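Side-chain contacts in NleG5-1 effector (Enterobacteria phage YYZ-2008, PDB 5VGC), which probably acts in ubiquitin transfer as a bacterial effector of the NleG family, related to RING-type ligases, and binds calcium ions: residues A[132-137]-A[196-201]; A[156-159]-A[165-168]; A[36-41]-A[60-65]; A[81-84]-A[90-93]; A[7-12]-A[18-23]. The protein carries 1 engineered substitution. All coordinates share one frame; numbering follows the deposited sequence.

Contact 1 of 5, residues A[132-137]-A[196-201]; sequences AQLQVP and VGRDNA. Engineered in segment 196-201: Ala201 (natural residue Cys).
Within the NleG family region, which belongs to the RING clan, a loop leaving helix 129-132 is met by a 3-10 turn between strands 195-196 and 201-204, and the meeting is a methyl laid on a guanidinium. Leu134 brings CD2 over the centre of one face of the Arg198 guanidinium, 3.4 Å from CZ. The same methyl stands 3.5 Å from Arg198 NE, so it lies over the flat group rather than over one nitrogen. The two side chains slide past one another in opposite directions. Arg198 gets there by starting with CG anti to the backbone N (chi1 156°) and then bending at chi2 (70°), after which its chain runs straight towards the loop. Ala132 contributes more loosely: its CB lies 4.1 Å from Arg198 NE. Phe155 and Phe127, on strands 152-157 and 127-128, also touch Arg198, placing its side chain between the sheet and the loop. The side chain of Ala132 lies about 7 Å from that of Glu130 and about 11 Å from that of Glu151, both calcium ligands, so the contact is near that site, though none of its touching residues is a ligand. No direct hydrogen bond crosses between the segments. A water supplies the polar link instead, donating to Ala132 O at 3.2 Å and accepting a weak bond from Arg198 NE at 3.5 Å.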
# COMPACT_ATOMS: atom_id res chain seq x y z
N ALA A 132 10.35 19.04 -37.55
CA ALA A 132 10.15 17.61 -37.83
C ALA A 132 9.35 17.40 -39.10
O ALA A 132 9.38 16.31 -39.71
CB ALA A 132 9.49 16.90 -36.67
N GLN A 133 8.62 18.44 -39.50
CA GLN A 133 7.89 18.46 -40.77
C GLN A 133 6.98 17.24 -40.82
O GLN A 133 7.07 16.39 -41.69
CB GLN A 133 8.86 18.57 -41.94
CG GLN A 133 9.40 19.99 -42.15
CD GLN A 133 10.33 20.11 -43.35
OE1 GLN A 133 9.94 20.62 -44.41
NE2 GLN A 133 11.57 19.65 -43.20
N LEU A 134 6.09 17.19 -39.83
CA LEU A 134 5.12 16.13 -39.71
C LEU A 134 4.00 16.46 -40.67
O LEU A 134 3.44 17.55 -40.61
CB LEU A 134 4.56 16.07 -38.28
CG LEU A 134 5.57 15.99 -37.15
CD1 LEU A 134 4.83 16.12 -35.85
CD2 LEU A 134 6.36 14.69 -37.20
N GLN A 135 3.67 15.51 -41.55
CA GLN A 135 2.55 15.66 -42.49
C GLN A 135 1.35 14.88 -41.94
O GLN A 135 1.13 13.73 -42.31
CB GLN A 135 2.97 15.17 -43.88
CG GLN A 135 4.10 15.97 -44.52
CD GLN A 135 3.65 17.29 -45.13
OE1 GLN A 135 2.87 18.04 -44.55
NE2 GLN A 135 4.15 17.59 -46.33
N VAL A 136 0.60 15.53 -41.05
CA VAL A 136 -0.52 14.91 -40.36
C VAL A 136 -1.64 15.92 -40.16
O VAL A 136 -1.44 17.12 -40.35
CB VAL A 136 -0.11 14.34 -38.97
CG1 VAL A 136 1.15 13.50 -39.09
CG2 VAL A 136 0.08 15.45 -37.93
N PRO A 137 -2.83 15.45 -39.77
CA PRO A 137 -3.88 16.41 -39.48
C PRO A 137 -3.70 17.16 -38.16
O PRO A 137 -3.08 16.66 -37.20
CB PRO A 137 -5.15 15.54 -39.45
CG PRO A 137 -4.77 14.23 -40.04
CD PRO A 137 -3.34 14.07 -39.66
N VAL A 196 9.24 7.43 -26.55
CA VAL A 196 9.90 6.99 -27.78
C VAL A 196 10.38 8.16 -28.61
O VAL A 196 9.78 9.24 -28.57
CB VAL A 196 8.98 6.07 -28.64
CG1 VAL A 196 8.64 4.79 -27.90
CG2 VAL A 196 7.69 6.77 -29.04
N GLY A 197 11.47 7.95 -29.37
CA GLY A 197 12.05 8.99 -30.22
C GLY A 197 11.32 9.15 -31.55
O GLY A 197 10.70 8.21 -32.05
N ARG A 198 11.45 10.35 -32.13
CA ARG A 198 10.76 10.72 -33.39
C ARG A 198 10.84 9.64 -34.49
O ARG A 198 9.86 9.38 -35.19
CB ARG A 198 11.26 12.09 -33.89
CG ARG A 198 11.13 12.38 -35.40
CD ARG A 198 9.66 12.55 -35.76
NE ARG A 198 9.36 12.80 -37.17
CZ ARG A 198 8.48 12.12 -37.93
NH1 ARG A 198 8.29 12.48 -39.19
NH2 ARG A 198 7.80 11.09 -37.44
N ASP A 199 12.02 9.03 -34.64
CA ASP A 199 12.25 8.05 -35.69
C ASP A 199 11.65 6.69 -35.41
O ASP A 199 11.65 5.84 -36.31
CB ASP A 199 13.75 7.88 -35.95
CG ASP A 199 14.42 9.17 -36.37
OD1 ASP A 199 13.76 10.04 -36.99
OD2 ASP A 199 15.63 9.31 -36.08
N ASN A 200 11.14 6.45 -34.20
CA ASN A 200 10.55 5.16 -33.87
C ASN A 200 9.04 5.08 -34.14
O ASN A 200 8.44 4.00 -33.96
CB ASN A 200 10.87 4.79 -32.41
CG ASN A 200 12.37 4.61 -32.17
OD1 ASN A 200 13.14 4.40 -33.11
ND2 ASN A 200 12.78 4.71 -30.91
N ALA A 201 8.44 6.18 -34.58
CA ALA A 201 7.02 6.22 -34.89
C ALA A 201 6.74 6.95 -36.20
O ALA A 201 7.42 7.91 -36.55
CB ALA A 201 6.27 6.91 -33.76
O HOH W 1 11.88 14.45 -38.89

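Contact 2 of 5, residues A[156-159]-A[165-168]; sequences MRNS and CMLY
Met156 O is gripped twice, by Met166 N at 2.8 Å and by a water that donates to it at 2.9 Å. The backbone donor is tilted 30° from the carbonyl plane. That water is itself held by three groups: besides Met156 O it donates to Asn158 OD1 at 2.8 Å, and it accepts from Tyr168 OH at 2.6 Å, lying in the plane of the phenol ring at its edge. One molecule thus ties the backbone, an amide and a phenol together. The return bond, Met156 N to Met166 O, is also 2.8 Å long and nearly straight at 169°, completing a hydrogen-bonded antiparallel pair in the hairpin of strands 152-157 and 164-169. Arg157 and Cys165 form the next, non-hydrogen-bonded pair, and their side chains diverge. Arg157 sends its guanidinium to the carbonyls of Ser162 and Ser193, while Cys165 packs on Phe210 and Leu212 of strand 209-212. On the face carrying Met156 and Met166, Met156 CB rests 3.7 Å from Tyr168 CE1. With CG anti to the backbone N (chi1 -176°), the Met156 chain continues past the tyrosine and sets SD above the ring face, 5.0 Å from the centroid of Tyr168, a distant Met-aromatic contact. Asn158 and Met166 run at about a right angle, with Asn158 OD1 against Met166 CG; Leu185, from a loop, touches both side chains.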
# COMPACT_ATOMS: atom_id res chain seq x y z
N MET A 156 4.61 9.74 -26.87
CA MET A 156 4.37 8.77 -25.78
C MET A 156 3.31 7.76 -26.18
O MET A 156 2.26 8.12 -26.74
CB MET A 156 3.94 9.45 -24.47
CG MET A 156 3.79 8.49 -23.30
SD MET A 156 3.25 9.30 -21.79
CE MET A 156 4.80 9.61 -21.04
N ARG A 157 3.58 6.49 -25.88
CA ARG A 157 2.65 5.42 -26.18
C ARG A 157 1.38 5.53 -25.33
O ARG A 157 1.44 5.98 -24.20
CB ARG A 157 3.30 4.06 -25.96
CG ARG A 157 4.36 3.79 -27.00
CD ARG A 157 5.38 2.77 -26.56
NE ARG A 157 4.84 1.43 -26.60
CZ ARG A 157 5.46 0.36 -26.12
NH1 ARG A 157 6.65 0.47 -25.52
NH2 ARG A 157 4.86 -0.81 -26.22
N ASN A 158 0.24 5.11 -25.91
CA ASN A 158 -1.04 5.17 -25.24
C ASN A 158 -1.15 4.29 -24.00
O ASN A 158 -1.98 4.56 -23.13
CB ASN A 158 -2.19 4.83 -26.20
CG ASN A 158 -2.49 5.96 -27.16
OD1 ASN A 158 -1.67 6.89 -27.33
ND2 ASN A 158 -3.66 5.89 -27.81
N SER A 159 -0.33 3.26 -23.92
CA SER A 159 -0.26 2.37 -22.76
C SER A 159 1.04 1.55 -22.78
O SER A 159 1.81 1.63 -23.73
CB SER A 159 -1.49 1.46 -22.73
OG SER A 159 -1.37 0.41 -23.69
N CYS A 165 1.15 5.94 -30.44
CA CYS A 165 1.62 7.02 -29.59
C CYS A 165 1.04 8.35 -29.98
O CYS A 165 0.51 8.53 -31.09
CB CYS A 165 3.15 7.11 -29.55
SG CYS A 165 3.93 6.78 -31.10
N MET A 166 1.12 9.27 -29.03
CA MET A 166 0.65 10.62 -29.25
C MET A 166 1.73 11.60 -28.92
O MET A 166 2.67 11.30 -28.17
CB MET A 166 -0.61 10.86 -28.44
CG MET A 166 -1.78 10.02 -28.97
SD MET A 166 -3.39 10.77 -28.73
CE MET A 166 -3.62 10.65 -26.97
N LEU A 167 1.59 12.77 -29.52
CA LEU A 167 2.52 13.86 -29.37
C LEU A 167 2.10 14.69 -28.17
O LEU A 167 1.00 15.19 -28.14
CB LEU A 167 2.51 14.74 -30.63
CG LEU A 167 3.44 15.96 -30.60
CD1 LEU A 167 4.89 15.49 -30.43
CD2 LEU A 167 3.27 16.80 -31.86
N TYR A 168 3.00 14.83 -27.19
CA TYR A 168 2.76 15.67 -26.02
C TYR A 168 3.78 16.81 -25.96
O TYR A 168 4.91 16.70 -26.49
CB TYR A 168 2.88 14.84 -24.71
CG TYR A 168 1.84 13.75 -24.59
CD1 TYR A 168 1.96 12.57 -25.29
CD2 TYR A 168 0.75 13.89 -23.75
CE1 TYR A 168 1.02 11.57 -25.19
CE2 TYR A 168 -0.20 12.88 -23.65
CZ TYR A 168 -0.05 11.72 -24.38
OH TYR A 168 -0.97 10.69 -24.33
O HOH W 2 -0.31 8.44 -25.48

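Contact 3 of 5, residues A[36-41]-A[60-65]; sequences EAQIRL and SLNQDG
Gln38 and Asn62 meet through their amides, across the surface of a three-stranded antiparallel sheet in which strands 37-41 and 57-60 flank strand 44-50. The two side chains cross at about a right angle, yet their flat ends are turned nearly into one plane, the amides being only 19° apart. This arrangement lets Gln38 NE2 donate to Asn62 OD1 at 3.1 Å, with the oxygen lying in the plane of the glutamine amide. The bond is moderately bent, 147° at the hydrogen. Asn62 comes from the loop after strand 57-60, where it is the centre of an inverse gamma turn, and its side chain is directed towards the strand. Gln38 reaches it by folding: CG stands beside the backbone N, anti to the carbonyl carbon, and a bend at chi2 swings the amide towards the loop. Both residues also touch Ser47 of the middle strand, so the bond links the edge strand 37-41 to the loop that follows strand 57-60, beside Ser47. Glu36, two residues before Gln38, shares the work. Both bonds of the glutamine amide leave from one nitrogen: Gln38 NE2 also donates to Glu36 OE2, 3.1 Å away, which it meets nearly along the C-O axis and at 165°. The other oxygen of that carboxylate, Glu36 OE1, makes a long, weak ion pair with Arg49 NE.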
# COMPACT_ATOMS: atom_id res chain seq x y z
N GLU A 36 -17.37 19.54 19.09
CA GLU A 36 -16.09 19.57 19.80
C GLU A 36 -16.37 19.44 21.28
O GLU A 36 -17.46 19.80 21.73
CB GLU A 36 -15.32 20.87 19.52
CG GLU A 36 -15.80 22.13 20.25
CD GLU A 36 -14.77 23.25 20.20
OE1 GLU A 36 -14.16 23.42 19.12
OE2 GLU A 36 -14.57 23.95 21.23
N ALA A 37 -15.40 18.92 22.04
CA ALA A 37 -15.54 18.82 23.50
C ALA A 37 -14.56 19.81 24.16
O ALA A 37 -13.34 19.77 23.89
CB ALA A 37 -15.31 17.40 23.97
N GLN A 38 -15.10 20.69 25.00
CA GLN A 38 -14.30 21.66 25.76
C GLN A 38 -13.96 21.06 27.12
O GLN A 38 -14.83 20.92 27.98
CB GLN A 38 -15.02 23.00 25.92
CG GLN A 38 -14.79 23.98 24.77
CD GLN A 38 -13.42 24.64 24.79
OE1 GLN A 38 -12.81 24.84 25.84
NE2 GLN A 38 -12.92 24.99 23.61
N ILE A 39 -12.68 20.72 27.30
CA ILE A 39 -12.17 20.17 28.55
C ILE A 39 -11.50 21.28 29.38
O ILE A 39 -10.77 22.12 28.83
CB ILE A 39 -11.20 18.98 28.29
CG1 ILE A 39 -12.02 17.74 27.90
CG2 ILE A 39 -10.34 18.66 29.52
CD1 ILE A 39 -11.20 16.57 27.40
N ARG A 40 -11.78 21.27 30.69
CA ARG A 40 -11.13 22.15 31.66
C ARG A 40 -10.02 21.39 32.39
O ARG A 40 -10.25 20.30 32.90
CB ARG A 40 -12.14 22.66 32.70
CG ARG A 40 -11.66 23.85 33.52
CD ARG A 40 -12.68 24.25 34.58
NE ARG A 40 -13.97 24.61 34.00
CZ ARG A 40 -14.24 25.75 33.37
NH1 ARG A 40 -13.32 26.70 33.21
NH2 ARG A 40 -15.47 25.96 32.88
N LEU A 41 -8.83 21.98 32.45
CA LEU A 41 -7.71 21.41 33.20
C LEU A 41 -7.01 22.53 33.94
O LEU A 41 -6.56 23.48 33.32
CB LEU A 41 -6.72 20.72 32.26
CG LEU A 41 -6.97 19.25 31.96
CD1 LEU A 41 -6.12 18.85 30.77
CD2 LEU A 41 -6.62 18.39 33.17
N SER A 60 -6.52 20.73 20.87
CA SER A 60 -5.89 22.04 20.66
C SER A 60 -6.03 22.89 21.91
O SER A 60 -6.98 22.72 22.69
CB SER A 60 -6.51 22.76 19.45
OG SER A 60 -7.89 23.00 19.64
N LEU A 61 -5.07 23.80 22.10
CA LEU A 61 -5.01 24.67 23.27
C LEU A 61 -5.48 26.09 22.93
O LEU A 61 -4.70 26.90 22.42
CB LEU A 61 -3.59 24.68 23.83
CG LEU A 61 -3.37 25.31 25.21
CD1 LEU A 61 -4.00 24.48 26.31
CD2 LEU A 61 -1.89 25.51 25.49
N ASN A 62 -6.75 26.39 23.21
CA ASN A 62 -7.29 27.75 23.09
C ASN A 62 -6.62 28.65 24.14
O ASN A 62 -7.14 28.81 25.25
CB ASN A 62 -8.82 27.78 23.26
CG ASN A 62 -9.58 27.20 22.07
OD1 ASN A 62 -10.44 26.33 22.23
ND2 ASN A 62 -9.28 27.69 20.87
N GLN A 63 -5.47 29.22 23.78
CA GLN A 63 -4.65 30.03 24.69
C GLN A 63 -4.27 31.35 24.05
O GLN A 63 -4.31 31.48 22.82
CB GLN A 63 -3.38 29.28 25.08
CG GLN A 63 -2.53 28.79 23.90
CD GLN A 63 -1.02 28.94 24.11
OE1 GLN A 63 -0.25 28.07 23.70
NE2 GLN A 63 -0.60 30.04 24.74
N ASP A 64 -3.89 32.32 24.88
CA ASP A 64 -3.45 33.65 24.42
C ASP A 64 -2.47 34.28 25.41
O ASP A 64 -2.85 34.59 26.55
CB ASP A 64 -4.65 34.58 24.21
CG ASP A 64 -5.18 34.54 22.78
OD1 ASP A 64 -4.57 35.17 21.90
OD2 ASP A 64 -6.22 33.88 22.54
N GLY A 65 -1.22 34.47 24.98
CA GLY A 65 -0.19 35.17 25.75
C GLY A 65 0.21 34.55 27.09
O GLY A 65 0.67 35.28 27.98

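Contact 4 of 5, residues A[81-84]-A[90-93]; sequences IERT and LTSR
Arg83 leaves its helix with CG anti to the carbonyl carbon (chi1 -74°) and stretches, extended from CG to NE, alongside Thr91, the two side chains pointing the same way. CB only starts the chain; CG is the first atom to touch, 4.0 Å from Thr91 CG2. Further out, NE passes the same methyl, and Thr91 CG2 ends up over one face of the guanidinium, offset toward its rim and 3.6 Å from Arg83 NH2. At the tip, NH1 bonds to the carbonyl of Ser89 and forms a salt bridge with Glu94. Glu94 also accepts from Thr91 N, while the Thr91 side chain, at the N-cap, caps a backbone N in return, a capping box at the start of helix 92-102. Glu82, the residue before Arg83, also reaches the helix start: Ser92 OG donates to Glu82 OE2 at 2.9 Å from above the carboxylate plane, and Ser92 N makes a weak bond to Glu82 OE1 at 3.3 Å. A carboxylate near the first amide of the helix would probably gain from the helix dipole. Glu82 OE2 also takes the backbone N of Gly59. The contact thus fastens the last turns of helix 68-85 to the first turn of helix 92-102 and to strand 57-60, while Leu90 packs against Tyr56, Val95 and Leu98, and against Leu110 of the second subunit.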
# COMPACT_ATOMS: atom_id res chain seq x y z
N ILE A 81 -4.12 13.44 27.27
CA ILE A 81 -5.54 13.25 26.99
C ILE A 81 -5.72 12.46 25.69
O ILE A 81 -6.51 11.50 25.63
CB ILE A 81 -6.32 14.58 26.92
CG1 ILE A 81 -6.39 15.22 28.30
CG2 ILE A 81 -7.73 14.37 26.39
CD1 ILE A 81 -6.63 16.71 28.26
N GLU A 82 -4.98 12.87 24.67
CA GLU A 82 -4.98 12.19 23.37
C GLU A 82 -4.63 10.72 23.53
O GLU A 82 -5.35 9.86 23.04
CB GLU A 82 -4.03 12.87 22.38
CG GLU A 82 -4.60 14.14 21.78
CD GLU A 82 -3.63 14.84 20.84
OE1 GLU A 82 -2.43 14.46 20.79
OE2 GLU A 82 -4.10 15.77 20.14
N ARG A 83 -3.53 10.43 24.22
CA ARG A 83 -3.16 9.04 24.42
C ARG A 83 -4.24 8.26 25.19
O ARG A 83 -4.53 7.11 24.87
CB ARG A 83 -1.81 8.91 25.13
CG ARG A 83 -0.62 9.23 24.25
CD ARG A 83 0.66 8.66 24.82
NE ARG A 83 1.77 9.24 24.09
CZ ARG A 83 2.28 8.77 22.95
NH1 ARG A 83 1.80 7.68 22.35
NH2 ARG A 83 3.28 9.41 22.38
N THR A 84 -4.83 8.89 26.20
CA THR A 84 -5.83 8.21 27.01
C THR A 84 -7.09 7.93 26.19
O THR A 84 -7.63 6.83 26.26
CB THR A 84 -6.17 9.02 28.29
OG1 THR A 84 -4.95 9.36 28.97
CG2 THR A 84 -7.04 8.21 29.22
N LEU A 90 -2.10 6.33 21.05
CA LEU A 90 -1.40 7.21 20.13
C LEU A 90 -1.77 8.67 20.34
O LEU A 90 -2.92 8.98 20.67
CB LEU A 90 -1.75 6.83 18.69
CG LEU A 90 -1.48 5.40 18.25
CD1 LEU A 90 -2.09 5.16 16.88
CD2 LEU A 90 0.01 5.09 18.25
N THR A 91 -0.80 9.57 20.14
CA THR A 91 -1.12 10.98 19.91
C THR A 91 -1.68 11.20 18.50
O THR A 91 -1.50 10.39 17.60
CB THR A 91 0.13 11.87 20.05
OG1 THR A 91 1.13 11.50 19.09
CG2 THR A 91 0.69 11.79 21.45
N SER A 92 -2.37 12.32 18.32
CA SER A 92 -2.90 12.70 17.01
C SER A 92 -1.82 12.85 15.94
O SER A 92 -2.00 12.46 14.78
CB SER A 92 -3.70 14.01 17.10
OG SER A 92 -2.92 15.05 17.64
N ARG A 93 -0.67 13.39 16.34
CA ARG A 93 0.48 13.52 15.45
C ARG A 93 0.88 12.14 14.89
O ARG A 93 1.05 11.96 13.66
CB ARG A 93 1.62 14.19 16.20
CG ARG A 93 2.62 14.98 15.37
CD ARG A 93 3.90 15.26 16.15
NE ARG A 93 4.49 13.98 16.55
CZ ARG A 93 5.25 13.19 15.80
NH1 ARG A 93 5.70 12.05 16.32
NH2 ARG A 93 5.58 13.51 14.54

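Contact 5 of 5, residues A[7-12]-A[18-23]; sequences TPYILP and SDIPQE
Tyr9 and Ser18 supply the one hydrogen bond between the two segments: Ser18 N donates to Tyr9 O at 2.8 Å, nearly straight (172°) and in the carbonyl plane. It closes a loop of the N-terminal region just ahead of helix 22-34, pinning the end of a 3-10 turn formed by residues 7-9 to the chain that leads into the helix. The aromatic part is a CH-pi contact. Ile20 CG1 sits over one face of the Tyr9 ring, offset toward the rim, 4.0 Å from the ring centroid and 20° off its normal, and the two side chains cross at about a right angle. CG1, anti to the carbonyl carbon of Ile20 (chi1 -66°), is the branch that meets the ring. Apolar packing extends the contact along the ring, where Pro21 CD lies 3.5 Å from Tyr9 CE2. Pro21 holds the N-cap position of helix 22-34, and the tyrosine goes on to touch Thr24 in that helix, while Ile20 touches Leu25. A last group is mixed: Leu11 lays its branched end against the Ser18 side chain, with CG and both methyls near OG. One backbone bond fixes how the two segments line up, and the rest is mostly apolar contact at the Tyr9 ring, with Leu11 against the Ser18 hydroxyl beside it; no ion pair bridges the segments, so the chemistry implies a small surface cluster held mainly by apolar packing.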
# COMPACT_ATOMS: atom_id res chain seq x y z
N THR A 7 -9.52 18.69 36.16
CA THR A 7 -8.70 19.17 37.28
C THR A 7 -8.69 18.18 38.46
O THR A 7 -7.60 17.87 38.96
CB THR A 7 -9.14 20.58 37.78
OG1 THR A 7 -9.50 21.41 36.66
CG2 THR A 7 -8.03 21.24 38.58
N PRO A 8 -9.87 17.66 38.88
CA PRO A 8 -9.93 16.53 39.82
C PRO A 8 -8.84 15.45 39.65
O PRO A 8 -8.30 14.97 40.65
CB PRO A 8 -11.31 15.91 39.54
CG PRO A 8 -12.14 17.02 38.98
CD PRO A 8 -11.24 18.16 38.61
N TYR A 9 -8.54 15.08 38.40
CA TYR A 9 -7.57 14.02 38.11
C TYR A 9 -6.13 14.52 37.91
O TYR A 9 -5.26 13.70 37.61
CB TYR A 9 -8.04 13.22 36.89
CG TYR A 9 -9.46 12.71 37.00
CD1 TYR A 9 -10.54 13.45 36.51
CD2 TYR A 9 -9.74 11.47 37.59
CE1 TYR A 9 -11.84 12.99 36.61
CE2 TYR A 9 -11.04 11.00 37.69
CZ TYR A 9 -12.09 11.76 37.20
OH TYR A 9 -13.39 11.31 37.29
N ILE A 10 -5.89 15.82 38.11
CA ILE A 10 -4.54 16.39 37.94
C ILE A 10 -3.58 15.83 39.00
O ILE A 10 -4.01 15.41 40.07
CB ILE A 10 -4.58 17.94 38.00
CG1 ILE A 10 -3.32 18.56 37.36
CG2 ILE A 10 -4.74 18.45 39.44
CD1 ILE A 10 -3.39 20.06 37.22
N LEU A 11 -2.28 15.81 38.68
CA LEU A 11 -1.24 15.36 39.60
C LEU A 11 -0.03 16.28 39.52
O LEU A 11 0.29 16.78 38.45
CB LEU A 11 -0.81 13.93 39.26
CG LEU A 11 -1.82 12.82 39.52
CD1 LEU A 11 -1.31 11.52 38.91
CD2 LEU A 11 -2.11 12.67 41.01
N PRO A 12 0.66 16.49 40.66
CA PRO A 12 1.73 17.48 40.72
C PRO A 12 3.09 16.91 40.34
O PRO A 12 3.40 15.75 40.67
CB PRO A 12 1.72 17.88 42.20
CG PRO A 12 1.34 16.63 42.91
CD PRO A 12 0.53 15.79 41.96
N SER A 18 -4.39 11.17 36.78
CA SER A 18 -4.79 9.93 37.44
C SER A 18 -5.79 9.12 36.62
O SER A 18 -6.38 9.63 35.66
CB SER A 18 -5.41 10.22 38.81
OG SER A 18 -4.51 10.91 39.65
N ASP A 19 -5.99 7.87 37.04
CA ASP A 19 -6.88 6.91 36.37
C ASP A 19 -8.33 7.44 36.26
O ASP A 19 -9.12 7.35 37.20
CB ASP A 19 -6.84 5.55 37.13
CG ASP A 19 -7.39 4.38 36.30
OD1 ASP A 19 -7.96 4.59 35.21
OD2 ASP A 19 -7.22 3.23 36.77
N ILE A 20 -8.64 8.00 35.09
CA ILE A 20 -9.98 8.52 34.77
C ILE A 20 -10.97 7.36 34.54
O ILE A 20 -10.60 6.34 33.94
CB ILE A 20 -9.91 9.44 33.51
CG1 ILE A 20 -9.10 10.70 33.80
CG2 ILE A 20 -11.30 9.87 33.00
CD1 ILE A 20 -8.73 11.49 32.56
N PRO A 21 -12.24 7.50 35.01
CA PRO A 21 -13.23 6.43 34.79
C PRO A 21 -13.88 6.47 33.40
O PRO A 21 -14.32 7.53 32.95
CB PRO A 21 -14.27 6.67 35.89
CG PRO A 21 -14.17 8.13 36.20
CD PRO A 21 -12.79 8.59 35.85
N GLN A 22 -13.94 5.31 32.74
CA GLN A 22 -14.34 5.20 31.33
C GLN A 22 -15.58 6.03 30.96
O GLN A 22 -15.56 6.73 29.94
CB GLN A 22 -14.53 3.72 30.94
CG GLN A 22 -14.85 3.43 29.48
CD GLN A 22 -13.94 4.16 28.52
OE1 GLN A 22 -12.72 4.21 28.71
NE2 GLN A 22 -14.52 4.74 27.47
N GLU A 23 -16.63 5.97 31.78
CA GLU A 23 -17.87 6.71 31.51
C GLU A 23 -17.62 8.21 31.30
O GLU A 23 -18.28 8.84 30.46
CB GLU A 23 -18.95 6.48 32.58
CG GLU A 23 -18.57 6.76 34.03
CD GLU A 23 -18.53 5.50 34.89
OE1 GLU A 23 -17.57 4.72 34.76
OE2 GLU A 23 -19.47 5.30 35.70

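From the N terminus, contact 5 closes the first short loop, ahead of helix 22-34. Contact 3 follows, closing a loop that contains strand 44-50, and contact 4 then closes the turn between helices 68-85 and 92-102. These three lie in series on one side of the chain's centre. Leu41 CD1 of contact 3 packs 3.3 Å from Ile81 CD1 of contact 4, joining sheet and helix, and Thr7 of contact 5 touches strand 37-41. On the opposite side, contact 1 closes a long loop that encloses the hairpin of contact 2. There Val196 and the engineered Ala201 pack on Cys165. Centres of contacts 1 and 5 are about 75 Å apart.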